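Local coordinates for muramidase (Trichobolus zukalii, PDB 6ZMV), which probably hydrolyses the glycan strands of bacterial cell-wall peptidoglycan, as a fungal lysozyme-type muramidase of glycoside hydrolase family 25, at residues 132-137 with 177-182; 163-168 with 173-178; 191-194 with 198-201. All coordinates share one frame; numbering follows the deposited sequence. Where two conformers were deposited one is given.

Interaction 1. Residues 132-137 with 177-182; sequences MIYTGY and IWQFND. With GOL (glycerol), chain D.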
ATOM      1  N   MET A 132       3.371  -4.854  -1.700  1.00  2.97           N
ATOM      2  CA  MET A 132       2.466  -5.037  -0.545  1.00  3.68           C
ATOM      3  C   MET A 132       1.020  -5.008  -1.054  1.00  3.39           C
ATOM      4  O   MET A 132       0.735  -4.349  -2.077  1.00  4.32           O
ATOM      5  CB  MET A 132       2.678  -3.927   0.488  1.00  3.71           C
ATOM      6  CG  MET A 132       4.145  -3.713   0.829  1.00  4.82           C
ATOM      7  SD  MET A 132       4.489  -2.817   2.323  1.00  5.92           S
ATOM      8  CE  MET A 132       3.918  -1.199   1.815  1.00  5.65           C
ATOM      9  N   ILE A 133       0.128  -5.665  -0.334  1.00  3.82           N
ATOM     10  CA  ILE A 133      -1.329  -5.653  -0.622  1.00  4.02           C
ATOM     11  C   ILE A 133      -2.025  -5.014   0.554  1.00  3.97           C
ATOM     12  O   ILE A 133      -1.898  -5.554   1.686  1.00  4.32           O
ATOM     13  CB  ILE A 133      -1.875  -7.032  -0.935  1.00  4.12           C
ATOM     14  CG1 ILE A 133      -1.245  -7.556  -2.228  1.00  4.53           C
ATOM     15  CG2 ILE A 133      -3.383  -6.989  -1.023  1.00  4.91           C
ATOM     16  CD1 ILE A 133      -1.593  -9.031  -2.501  1.00  5.00           C
ATOM     17  N   TYR A 134      -2.797  -3.968   0.309  1.00  3.39           N
ATOM     18  CA  TYR A 134      -3.662  -3.317   1.299  1.00  2.88           C
ATOM     19  C   TYR A 134      -5.060  -3.833   1.135  1.00  3.08           C
ATOM     20  O   TYR A 134      -5.608  -3.864   0.014  1.00  3.86           O
ATOM     21  CB  TYR A 134      -3.632  -1.795   1.099  1.00  3.58           C
ATOM     22  CG  TYR A 134      -4.657  -1.035   1.893  1.00  4.00           C
ATOM     23  CD1 TYR A 134      -5.953  -0.895   1.429  1.00  4.65           C
ATOM     24  CD2 TYR A 134      -4.324  -0.396   3.068  1.00  3.96           C
ATOM     25  CE1 TYR A 134      -6.881  -0.157   2.141  1.00  4.65           C
ATOM     26  CE2 TYR A 134      -5.258   0.322   3.790  1.00  4.71           C
ATOM     27  CZ  TYR A 134      -6.545   0.449   3.334  1.00  4.43           C
ATOM     28  OH  TYR A 134      -7.457   1.201   4.022  1.00  6.56           O
ATOM     29  N   THR A 135      -5.669  -4.190   2.244  1.00  3.68           N
ATOM     30  CA  THR A 135      -7.072  -4.623   2.261  1.00  4.03           C
ATOM     31  C   THR A 135      -7.627  -4.481   3.656  1.00  4.39           C
ATOM     32  O   THR A 135      -6.891  -4.579   4.657  1.00  4.96           O
ATOM     33  CB  THR A 135      -7.206  -6.090   1.761  1.00  5.10           C
ATOM     34  OG1 THR A 135      -8.570  -6.485   1.619  1.00  5.34           O
ATOM     35  CG2 THR A 135      -6.447  -7.097   2.598  1.00  5.42           C
ATOM     36  N   GLY A 136      -8.946  -4.430   3.748  1.00  5.25           N
ATOM     37  CA  GLY A 136      -9.649  -4.761   4.990  1.00  6.70           C
ATOM     38  C   GLY A 136      -9.973  -6.235   5.031  1.00  6.14           C
ATOM     39  O   GLY A 136      -9.954  -6.908   4.009  1.00  6.31           O
ATOM     40  N   TYR A 137     -10.338  -6.730   6.195  1.00  7.00           N
ATOM     41  CA  TYR A 137     -10.569  -8.163   6.410  1.00  6.47           C
ATOM     42  C   TYR A 137     -11.792  -8.608   5.587  1.00  5.55           C
ATOM     43  O   TYR A 137     -11.699  -9.565   4.811  1.00  6.05           O
ATOM     44  CB  TYR A 137     -10.829  -8.429   7.886  1.00  7.17           C
ATOM     45  CG  TYR A 137     -11.177  -9.868   8.172  1.00  7.77           C
ATOM     46  CD1 TYR A 137     -10.153 -10.777   8.345  1.00 11.08           C
ATOM     47  CD2 TYR A 137     -12.476 -10.309   8.287  1.00  7.81           C
ATOM     48  CE1 TYR A 137     -10.414 -12.102   8.581  1.00 12.76           C
ATOM     49  CE2 TYR A 137     -12.732 -11.618   8.566  1.00 10.65           C
ATOM     50  CZ  TYR A 137     -11.708 -12.531   8.678  1.00 11.12           C
ATOM     51  OH  TYR A 137     -11.963 -13.839   8.969  1.00 18.56           O
ATOM     52  N   ILE A 177       1.951  -4.130   8.061  1.00  3.66           N
ATOM     53  CA  ILE A 177       1.538  -2.776   8.474  1.00  3.29           C
ATOM     54  C   ILE A 177       0.065  -2.866   8.833  1.00  3.29           C
ATOM     55  O   ILE A 177      -0.697  -3.532   8.128  1.00  3.59           O
ATOM     56  CB  ILE A 177       1.863  -1.710   7.403  1.00  3.54           C
ATOM     57  CG1 ILE A 177       3.363  -1.627   7.110  1.00  4.42           C
ATOM     58  CG2 ILE A 177       1.273  -0.343   7.752  1.00  3.82           C
ATOM     59  CD1 ILE A 177       3.735  -0.912   5.833  1.00  5.75           C
ATOM     60  N   TRP A 178      -0.338  -2.157   9.875  1.00  3.83           N
ATOM     61  CA  TRP A 178      -1.729  -1.960  10.291  1.00  4.21           C
ATOM     62  C   TRP A 178      -2.125  -0.510  10.072  1.00  4.33           C
ATOM     63  O   TRP A 178      -1.498   0.383  10.664  1.00  4.95           O
ATOM     64  CB  TRP A 178      -1.809  -2.345  11.756  1.00  4.61           C
ATOM     65  CG  TRP A 178      -3.122  -2.185  12.433  1.00  4.85           C
ATOM     66  CD1 TRP A 178      -4.367  -2.100  11.906  1.00  5.64           C
ATOM     67  CD2 TRP A 178      -3.302  -2.077  13.843  1.00  5.63           C
ATOM     68  NE1 TRP A 178      -5.320  -1.990  12.883  1.00  5.96           N
ATOM     69  CE2 TRP A 178      -4.689  -1.965  14.097  1.00  5.84           C
ATOM     70  CE3 TRP A 178      -2.409  -2.051  14.926  1.00  8.98           C
ATOM     71  CZ2 TRP A 178      -5.184  -1.772  15.387  1.00  8.28           C
ATOM     72  CZ3 TRP A 178      -2.918  -1.954  16.201  1.00 10.49           C
ATOM     73  CH2 TRP A 178      -4.289  -1.837  16.432  1.00 10.87           C
ATOM     74  N   GLN A 179      -3.148  -0.265   9.301  1.00  4.30           N
ATOM     75  CA  GLN A 179      -3.776   1.053   9.159  1.00  4.37           C
ATOM     76  C   GLN A 179      -4.874   1.099  10.205  1.00  4.45           C
ATOM     77  O   GLN A 179      -5.903   0.424  10.046  1.00  4.88           O
ATOM     78  CB  GLN A 179      -4.282   1.313   7.752  1.00  4.17           C
ATOM     79  CG  GLN A 179      -4.702   2.760   7.569  1.00  4.20           C
ATOM     80  CD  GLN A 179      -5.482   2.960   6.276  1.00  4.79           C
ATOM     81  OE1 GLN A 179      -6.620   2.443   6.160  1.00  5.88           O
ATOM     82  NE2 GLN A 179      -4.821   3.585   5.333  1.00  6.14           N
ATOM     83  N   PHE A 180      -4.673   1.858  11.259  1.00  4.60           N
ATOM     84  CA  PHE A 180      -5.555   1.746  12.461  1.00  4.98           C
ATOM     85  C   PHE A 180      -6.492   2.931  12.673  1.00  5.41           C
ATOM     86  O   PHE A 180      -7.372   2.807  13.503  1.00  6.82           O
ATOM     87  CB  PHE A 180      -4.729   1.516  13.712  1.00  5.81           C
ATOM     88  CG  PHE A 180      -3.754   2.608  14.057  1.00  5.17           C
ATOM     89  CD1 PHE A 180      -4.170   3.646  14.896  1.00  5.82           C
ATOM     90  CD2 PHE A 180      -2.420   2.593  13.633  1.00  6.10           C
ATOM     91  CE1 PHE A 180      -3.264   4.615  15.284  1.00  6.21           C
ATOM     92  CE2 PHE A 180      -1.518   3.560  14.050  1.00  6.22           C
ATOM     93  CZ  PHE A 180      -1.944   4.572  14.849  1.00  5.50           C
ATOM     94  N   ASN A 181      -6.368   4.007  11.880  1.00  5.69           N
ATOM     95  CA  ASN A 181      -7.382   5.075  11.868  1.00  6.49           C
ATOM     96  C   ASN A 181      -7.198   5.933  10.616  1.00  5.67           C
ATOM     97  O   ASN A 181      -6.228   5.768   9.865  1.00  5.24           O
ATOM     98  CB  ASN A 181      -7.403   5.861  13.172  1.00  7.77           C
ATOM     99  CG  ASN A 181      -6.272   6.827  13.422  1.00  7.20           C
ATOM    100  OD1 ASN A 181      -5.781   6.974  14.559  1.00 12.29           O
ATOM    101  ND2 ASN A 181      -5.851   7.510  12.407  1.00  3.88           N
ATOM    102  N   ASP A 182      -8.192   6.768  10.361  1.00  6.83           N
ATOM    103  CA  ASP A 182      -8.221   7.645   9.184  1.00  7.25           C
ATOM    104  C   ASP A 182      -7.998   9.087   9.614  1.00  7.60           C
ATOM    105  O   ASP A 182      -8.474   9.975   8.906  1.00  9.22           O
ATOM    106  CB  ASP A 182      -9.485   7.426   8.353  1.00  8.95           C
ATOM    107  CG  ASP A 182     -10.785   7.681   9.076  1.00 13.51           C
ATOM    108  OD1 ASP A 182     -10.731   8.020  10.244  1.00 14.36           O
ATOM    109  OD2 ASP A 182     -11.857   7.509   8.419  1.00 19.03           O
TER
HETATM  110  C1  GOL D 302      -4.157   4.006   1.584  1.00 28.10           C
HETATM  111  O1  GOL D 302      -3.644   3.268   2.671  1.00 35.47           O
HETATM  112  C2  GOL D 302      -5.633   3.763   1.517  1.00 23.80           C
HETATM  113  O2  GOL D 302      -6.232   4.095   2.770  1.00 19.40           O
HETATM  114  C3  GOL D 302      -6.299   4.544   0.425  1.00 23.12           C
HETATM  115  O3  GOL D 302      -7.659   4.709   0.765  1.00 27.54           O
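Tyr134 and Gln179 carry most of this contact, joined by a hydrogen bond in which the phenol OH of Tyr134 donates to OE1 of Gln179 over 2.6 Å. The oxygen lies at the edge of the ring, near its plane; ring and amide planes stand 64° apart, and the hydroxyl lies 35° off the carbonyl plane. With CG anti to the backbone N (chi1 -170°) and the chain extended beyond it, Gln179 spans the distance to the phenol. Glutamine suits the place because it accepts and donates at once: OE1 also bonds to the hydroxyl of Tyr161, and NE2 to Asp6. NE2 has a further, nearly straight bond of 3.0 Å to O2 of a glycerol, probably from the crystallisation liquor. That glycerol lies over one face of the Tyr134 ring, its O2 making a weak 3.4 Å bond to Tyr134 OH. A second glycerol bonds Tyr134 OH and Glu97, so the phenol probably lines a pocket. A phenylalanine here would probably leave OE1 of Gln179 with only the Tyr161 hydroxyl of the two that hold it, and its amide freer to turn. Two residues earlier on each strand the chemistry turns apolar: CE of Met132 meets CD1 of Ile177 at 4.0 Å, the flexible thioether crossing the isoleucine at about a right angle. In the TIM-type barrel, strand 156-159 runs parallel between 132-136 and 177-181, and Tyr134 and Gln179 both lie against its small Ala159. Strand 93-95 is the other neighbour of 132-136, and Tyr134 touches its Met93 and Asp95.

Interaction 2. Residues 163-168 with 173-178; sequences SSVGEI and GYQTIW
Val165 lies on one face of the Trp178 indole, and its side chain can be followed outward from there. CB stands 4.0 Å above the ring plane, over its centre. From CB, the CG2 branch, placed opposite the backbone N, comes down on the five-membered ring as a CH-pi contact, 3.7 Å from the centroid and 10° off the normal. The same methyl touches CD of Gln175 at 3.8 Å, so it fills the corner between indole and amide. CG1 adds only a looser contact, 4.1 Å from NE2 of Gln175. A branched aliphatic residue fits here because one methyl can fill that corner while the second adds bulk beside Gln175. Trp178 continues under the loop backbone: CZ2 of Trp178 is 3.4 Å from C of Ser164, and O of Ser163 sits at the ring edge. Its NE1 is bonded to O of Arg160, which helps to fix the indole's rotation. The segments belong to the connection between the parallel strands 156-159 and 177-181, where a classic beta-alpha-beta unit would place a helix; here irregular loop takes its place, consistent with the modified barrel of family 25. The chain turns back on itself through Gly166, whose positive phi (74°) favours glycine. Beyond the turn Ile168 points at the returning chain: CD1 meets NE2 of Gln175 at 3.7 Å, the two side chains crossing at about a right angle, and CG2 packs on the backbone N of Tyr174. The backbone N of Gln175 is buried by this packing with no partner in the model.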
ATOM      1  N   SER A 163      -9.067  -0.791  18.417  1.00 14.24           N
ATOM      2  CA  SER A 163      -7.949  -0.875  19.382  1.00 13.92           C
ATOM      3  C   SER A 163      -7.057  -2.077  19.144  1.00 11.26           C
ATOM      4  O   SER A 163      -5.950  -2.100  19.711  1.00 16.53           O
ATOM      5  CB  SER A 163      -8.442  -0.860  20.764  1.00 19.27           C
ATOM      6  OG  SER A 163      -9.307  -1.943  20.969  1.00 25.52           O
ATOM      7  N   SER A 164      -7.524  -3.045  18.351  0.50 13.53           N
ATOM      8  CA  SER A 164      -6.785  -4.285  18.015  0.50 14.85           C
ATOM      9  C   SER A 164      -6.873  -4.556  16.519  0.50  9.48           C
ATOM     10  O   SER A 164      -7.840  -4.139  15.872  0.50  9.89           O
ATOM     11  CB  SER A 164      -7.353  -5.457  18.761  0.50 19.33           C
ATOM     12  OG  SER A 164      -7.131  -5.352  20.149  0.50 26.53           O
ATOM     13  N   VAL A 165      -5.895  -5.271  15.992  1.00  9.17           N
ATOM     14  CA  VAL A 165      -5.828  -5.534  14.541  1.00  9.55           C
ATOM     15  C   VAL A 165      -6.911  -6.515  14.133  1.00  9.18           C
ATOM     16  O   VAL A 165      -7.321  -6.485  12.937  1.00  9.31           O
ATOM     17  CB  VAL A 165      -4.413  -5.953  14.146  1.00 11.23           C
ATOM     18  CG1 VAL A 165      -4.131  -7.377  14.598  1.00 12.76           C
ATOM     19  CG2 VAL A 165      -4.155  -5.781  12.675  1.00 12.83           C
ATOM     20  N   GLY A 166      -7.389  -7.355  15.039  1.00  8.43           N
ATOM     21  CA  GLY A 166      -8.387  -8.366  14.674  1.00  7.43           C
ATOM     22  C   GLY A 166      -7.857  -9.540  13.879  1.00  7.92           C
ATOM     23  O   GLY A 166      -6.657  -9.779  13.834  1.00  9.14           O
ATOM     24  N   GLU A 167      -8.759 -10.266  13.254  1.00  9.69           N
ATOM     25  CA  GLU A 167      -8.386 -11.495  12.540  1.00 10.54           C
ATOM     26  C   GLU A 167      -7.569 -11.129  11.287  1.00  7.24           C
ATOM     27  O   GLU A 167      -7.849 -10.124  10.596  1.00  9.36           O
ATOM     28  CB  GLU A 167      -9.626 -12.312  12.166  1.00 13.27           C
ATOM     29  CG  GLU A 167     -10.326 -12.852  13.403  1.00 20.05           C
ATOM     30  CD  GLU A 167      -9.632 -14.061  13.988  1.00 26.93           C
ATOM     31  OE1 GLU A 167      -9.037 -14.854  13.191  1.00 37.63           O
ATOM     32  OE2 GLU A 167      -9.672 -14.223  15.214  1.00 54.89           O
ATOM     33  N   ILE A 168      -6.599 -11.990  10.984  1.00  7.27           N
ATOM     34  CA  ILE A 168      -5.747 -11.804   9.808  1.00  6.77           C
ATOM     35  C   ILE A 168      -6.354 -12.601   8.658  1.00  6.66           C
ATOM     36  O   ILE A 168      -6.560 -13.811   8.775  1.00  7.71           O
ATOM     37  CB  ILE A 168      -4.317 -12.228  10.114  1.00  5.81           C
ATOM     38  CG1 ILE A 168      -3.744 -11.689  11.436  1.00  7.61           C
ATOM     39  CG2 ILE A 168      -3.424 -11.893   8.957  1.00  5.74           C
ATOM     40  CD1 ILE A 168      -3.703 -10.187  11.521  1.00  8.59           C
ATOM     41  N   GLY A 173       0.325 -14.696   7.866  1.00  8.37           N
ATOM     42  CA  GLY A 173       0.542 -15.022   9.321  1.00 10.04           C
ATOM     43  C   GLY A 173       0.138 -13.844  10.248  1.00 10.05           C
ATOM     44  O   GLY A 173      -0.159 -13.968  11.433  1.00 14.01           O
ATOM     45  N   TYR A 174       0.331 -12.692   9.713  1.00  6.67           N
ATOM     46  CA  TYR A 174       0.372 -11.410  10.415  1.00  5.30           C
ATOM     47  C   TYR A 174       0.332 -10.345   9.348  1.00  3.96           C
ATOM     48  O   TYR A 174       0.693 -10.573   8.189  1.00  4.67           O
ATOM     49  CB  TYR A 174       1.646 -11.239  11.261  1.00  4.80           C
ATOM     50  CG  TYR A 174       2.895 -11.542  10.470  1.00  5.03           C
ATOM     51  CD1 TYR A 174       3.389 -12.826  10.328  1.00  7.55           C
ATOM     52  CD2 TYR A 174       3.553 -10.519   9.820  1.00  6.38           C
ATOM     53  CE1 TYR A 174       4.479 -13.074   9.531  1.00 10.33           C
ATOM     54  CE2 TYR A 174       4.624 -10.765   8.983  1.00  8.05           C
ATOM     55  CZ  TYR A 174       5.096 -12.045   8.845  1.00 10.06           C
ATOM     56  OH  TYR A 174       6.177 -12.276   8.060  1.00 15.26           O
ATOM     57  N   GLN A 175      -0.111  -9.161   9.756  1.00  4.24           N
ATOM     58  CA  GLN A 175       0.017  -7.954   8.915  1.00  4.13           C
ATOM     59  C   GLN A 175       1.434  -7.401   9.083  1.00  3.15           C
ATOM     60  O   GLN A 175       1.976  -7.368  10.179  1.00  4.61           O
ATOM     61  CB  GLN A 175      -1.034  -6.923   9.326  1.00  4.45           C
ATOM     62  CG  GLN A 175      -0.687  -5.987  10.484  1.00  4.20           C
ATOM     63  CD  GLN A 175      -0.544  -6.562  11.868  1.00  4.62           C
ATOM     64  OE1 GLN A 175      -0.104  -5.837  12.818  1.00  7.96           O
ATOM     65  NE2 GLN A 175      -0.971  -7.765  12.040  1.00  2.99           N
ATOM     66  N   THR A 176       1.999  -6.930   7.994  1.00  3.83           N
ATOM     67  CA  THR A 176       3.253  -6.172   8.005  1.00  3.42           C
ATOM     68  C   THR A 176       3.013  -4.745   8.507  1.00  4.01           C
ATOM     69  O   THR A 176       3.852  -4.181   9.257  1.00  3.59           O
ATOM     70  CB  THR A 176       3.931  -6.283   6.650  1.00  3.73           C
ATOM     71  OG1 THR A 176       4.268  -7.645   6.412  1.00  4.87           O
ATOM     72  CG2 THR A 176       5.152  -5.428   6.558  1.00  4.01           C
ATOM     73  N   ILE A 177       1.951  -4.130   8.061  1.00  3.66           N
ATOM     74  CA  ILE A 177       1.538  -2.776   8.474  1.00  3.29           C
ATOM     75  C   ILE A 177       0.065  -2.866   8.833  1.00  3.29           C
ATOM     76  O   ILE A 177      -0.697  -3.532   8.128  1.00  3.59           O
ATOM     77  CB  ILE A 177       1.863  -1.710   7.403  1.00  3.54           C
ATOM     78  CG1 ILE A 177       3.363  -1.627   7.110  1.00  4.42           C
ATOM     79  CG2 ILE A 177       1.273  -0.343   7.752  1.00  3.82           C
ATOM     80  CD1 ILE A 177       3.735  -0.912   5.833  1.00  5.75           C
ATOM     81  N   TRP A 178      -0.338  -2.157   9.875  1.00  3.83           N
ATOM     82  CA  TRP A 178      -1.729  -1.960  10.291  1.00  4.21           C
ATOM     83  C   TRP A 178      -2.125  -0.510  10.072  1.00  4.33           C
ATOM     84  O   TRP A 178      -1.498   0.383  10.664  1.00  4.95           O
ATOM     85  CB  TRP A 178      -1.809  -2.345  11.756  1.00  4.61           C
ATOM     86  CG  TRP A 178      -3.122  -2.185  12.433  1.00  4.85           C
ATOM     87  CD1 TRP A 178      -4.367  -2.100  11.906  1.00  5.64           C
ATOM     88  CD2 TRP A 178      -3.302  -2.077  13.843  1.00  5.63           C
ATOM     89  NE1 TRP A 178      -5.320  -1.990  12.883  1.00  5.96           N
ATOM     90  CE2 TRP A 178      -4.689  -1.965  14.097  1.00  5.84           C
ATOM     91  CE3 TRP A 178      -2.409  -2.051  14.926  1.00  8.98           C
ATOM     92  CZ2 TRP A 178      -5.184  -1.772  15.387  1.00  8.28           C
ATOM     93  CZ3 TRP A 178      -2.918  -1.954  16.201  1.00 10.49           C
ATOM     94  CH2 TRP A 178      -4.289  -1.837  16.432  1.00 10.87           C
TER

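Interaction 3. Residues 191-194 with 198-201; sequences DSFN and DRLK
ND2 of Asn194 is hydrogen-bonded to the backbone O of Gln175, while the backbone O of Asn194 lies 3.6 Å from CD of Arg199. The second is a plain van der Waals contact, and no hydrogen bond joins the two segments. What joins them is the ring of Phe193. It leaves the strand with CG opposite the backbone N (chi1 168°), which carries the ring out to the helix. Over one face comes Leu200, whose CB makes a CH-pi contact 3.9 Å from the ring centroid and 17° off the normal. The branch of Leu200 spreads along the same ring, CD1 reaching CD1 of Phe193 at 3.9 Å, and the helix backbone comes nearer still, with N of Leu200 3.4 Å from CE2 of Phe193. A large flat residue suits a site where it must meet both side chain and main chain of a helix. Helix 197-205 follows strand 189-193 after a short turn, and together they form the C-terminal end of the chain; strand 189-193 runs antiparallel to both its neighbours, 2-7 and 177-181, in the otherwise mainly parallel barrel sheet. The helix folds against the end of the barrel where the parallel strands begin, since Phe193 and Leu200 both also touch Val2 and Phe26. Arg199 occupies the outer margin. Its CB lies in the ring plane at the edge of Phe193, and the methylene CD approaches CZ of Phe193 at 3.9 Å. The aliphatic stem thus covers the aromatic rim, and the chain bends at chi3 beyond it.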
ATOM      1  N   ASP A 191      -0.749   4.652  10.375  1.00  4.51           N
ATOM      2  CA  ASP A 191      -0.227   3.302  10.154  1.00  3.91           C
ATOM      3  C   ASP A 191       0.780   2.918  11.249  1.00  4.49           C
ATOM      4  O   ASP A 191       1.423   3.761  11.828  1.00  5.00           O
ATOM      5  CB  ASP A 191       0.422   3.180   8.780  1.00  5.16           C
ATOM      6  CG  ASP A 191      -0.547   3.434   7.644  1.00  5.92           C
ATOM      7  OD1 ASP A 191      -1.417   2.584   7.414  1.00  6.91           O
ATOM      8  OD2 ASP A 191      -0.448   4.504   7.001  1.00  7.43           O
ATOM      9  N   SER A 192       0.906   1.612  11.455  1.00  4.22           N
ATOM     10  CA  SER A 192       1.907   1.060  12.384  1.00  4.14           C
ATOM     11  C   SER A 192       2.574  -0.169  11.762  1.00  3.15           C
ATOM     12  O   SER A 192       1.861  -1.121  11.372  1.00  4.17           O
ATOM     13  CB  SER A 192       1.236   0.666  13.691  1.00  5.96           C
ATOM     14  OG  SER A 192       2.185   0.218  14.645  1.00  7.99           O
ATOM     15  N   PHE A 193       3.878  -0.118  11.651  1.00  3.72           N
ATOM     16  CA  PHE A 193       4.625  -1.269  11.156  1.00  3.62           C
ATOM     17  C   PHE A 193       4.834  -2.274  12.287  1.00  4.53           C
ATOM     18  O   PHE A 193       5.139  -1.892  13.412  1.00  4.95           O
ATOM     19  CB  PHE A 193       5.950  -0.791  10.595  1.00  4.27           C
ATOM     20  CG  PHE A 193       6.932  -1.891  10.306  1.00  4.12           C
ATOM     21  CD1 PHE A 193       6.826  -2.628   9.137  1.00  5.64           C
ATOM     22  CD2 PHE A 193       7.902  -2.233  11.239  1.00  4.54           C
ATOM     23  CE1 PHE A 193       7.675  -3.679   8.873  1.00  6.56           C
ATOM     24  CE2 PHE A 193       8.735  -3.322  10.997  1.00  4.74           C
ATOM     25  CZ  PHE A 193       8.638  -4.004   9.807  1.00  5.44           C
ATOM     26  N   ASN A 194       4.701  -3.536  11.926  1.00  3.33           N
ATOM     27  CA  ASN A 194       4.800  -4.679  12.872  1.00  4.32           C
ATOM     28  C   ASN A 194       6.256  -5.087  13.125  1.00  4.54           C
ATOM     29  O   ASN A 194       6.803  -5.968  12.470  1.00  7.84           O
ATOM     30  CB  ASN A 194       3.975  -5.797  12.278  1.00  3.99           C
ATOM     31  CG  ASN A 194       3.775  -6.984  13.192  1.00  4.06           C
ATOM     32  OD1 ASN A 194       4.519  -7.120  14.151  1.00  9.61           O
ATOM     33  ND2 ASN A 194       2.860  -7.883  12.908  1.00  4.41           N
ATOM     34  N   ASP A 198      14.599  -1.269  12.875  1.00  4.79           N
ATOM     35  CA  ASP A 198      15.598  -2.067  12.139  1.00  5.97           C
ATOM     36  C   ASP A 198      14.857  -3.046  11.217  1.00  4.92           C
ATOM     37  O   ASP A 198      15.289  -3.293  10.055  1.00  5.68           O
ATOM     38  CB  ASP A 198      16.533  -2.819  13.105  1.00  7.60           C
ATOM     39  CG  ASP A 198      17.468  -1.897  13.853  1.00 13.33           C
ATOM     40  OD1 ASP A 198      18.069  -0.996  13.221  1.00 13.08           O
ATOM     41  OD2 ASP A 198      17.559  -2.074  15.073  1.00 14.27           O
ATOM     42  N   ARG A 199      13.769  -3.651  11.716  1.00  4.04           N
ATOM     43  CA  ARG A 199      13.007  -4.603  10.871  1.00  4.68           C
ATOM     44  C   ARG A 199      12.377  -3.857   9.681  1.00  5.04           C
ATOM     45  O   ARG A 199      12.338  -4.353   8.551  1.00  5.23           O
ATOM     46  CB  ARG A 199      11.995  -5.345  11.712  1.00  6.01           C
ATOM     47  CG  ARG A 199      11.396  -6.521  10.963  1.00  7.69           C
ATOM     48  CD  ARG A 199      10.154  -7.090  11.633  1.00  8.35           C
ATOM     49  NE  ARG A 199      10.392  -7.998  12.705  1.00  9.11           N
ATOM     50  CZ  ARG A 199      10.604  -9.341  12.589  1.00  8.16           C
ATOM     51  NH1 ARG A 199      10.877  -9.912  11.455  1.00  9.61           N
ATOM     52  NH2 ARG A 199      10.682 -10.048  13.647  1.00  8.94           N
ATOM     53  N   LEU A 200      11.903  -2.635   9.884  1.00  5.14           N
ATOM     54  CA  LEU A 200      11.343  -1.811   8.799  1.00  4.47           C
ATOM     55  C   LEU A 200      12.421  -1.474   7.759  1.00  4.91           C
ATOM     56  O   LEU A 200      12.181  -1.536   6.571  1.00  5.66           O
ATOM     57  CB  LEU A 200      10.721  -0.558   9.400  1.00  5.29           C
ATOM     58  CG  LEU A 200      10.275   0.486   8.392  1.00  5.65           C
ATOM     59  CD1 LEU A 200       9.206  -0.061   7.420  1.00  7.39           C
ATOM     60  CD2 LEU A 200       9.747   1.689   9.096  1.00  6.67           C
ATOM     61  N   LYS A 201      13.601  -1.106   8.204  1.00  4.60           N
ATOM     62  CA  LYS A 201      14.739  -0.836   7.287  1.00  4.55           C
ATOM     63  C   LYS A 201      15.052  -2.070   6.443  1.00  4.96           C
ATOM     64  O   LYS A 201      15.339  -1.929   5.255  1.00  5.59           O
ATOM     65  CB  LYS A 201      15.949  -0.367   8.062  1.00  6.23           C
ATOM     66  CG  LYS A 201      15.849   1.040   8.605  1.00  7.50           C
ATOM     67  CD  LYS A 201      16.958   1.452   9.530  1.00  9.35           C
ATOM     68  CE  LYS A 201      16.843   2.909   9.924  1.00 12.63           C
ATOM     69  NZ  LYS A 201      17.899   3.238  10.899  1.00 15.72           N
TER

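Interaction 1 is a buried contact, whereas 163-168 with 173-178 lies at the surface and 191-194 with 198-201 is partly buried. Interactions 1 and 2 both include Ile177 and Trp178 in their segments, but each uses alternate residues of strand 177-181: Ile177 and Gln179 the first, Trp178 the second. Strand 189-193 pairs with that strand, Trp178 O lying 2.8 Å from Ser192 N in a probable hydrogen bond, which ties interaction 3 to both. Interaction 1 rests mainly on a polar bond inside the barrel; the other two have no hydrogen bond across their segments and rely on an aliphatic group over an aromatic face, binding a loop in one case and the C-terminal helix in the other.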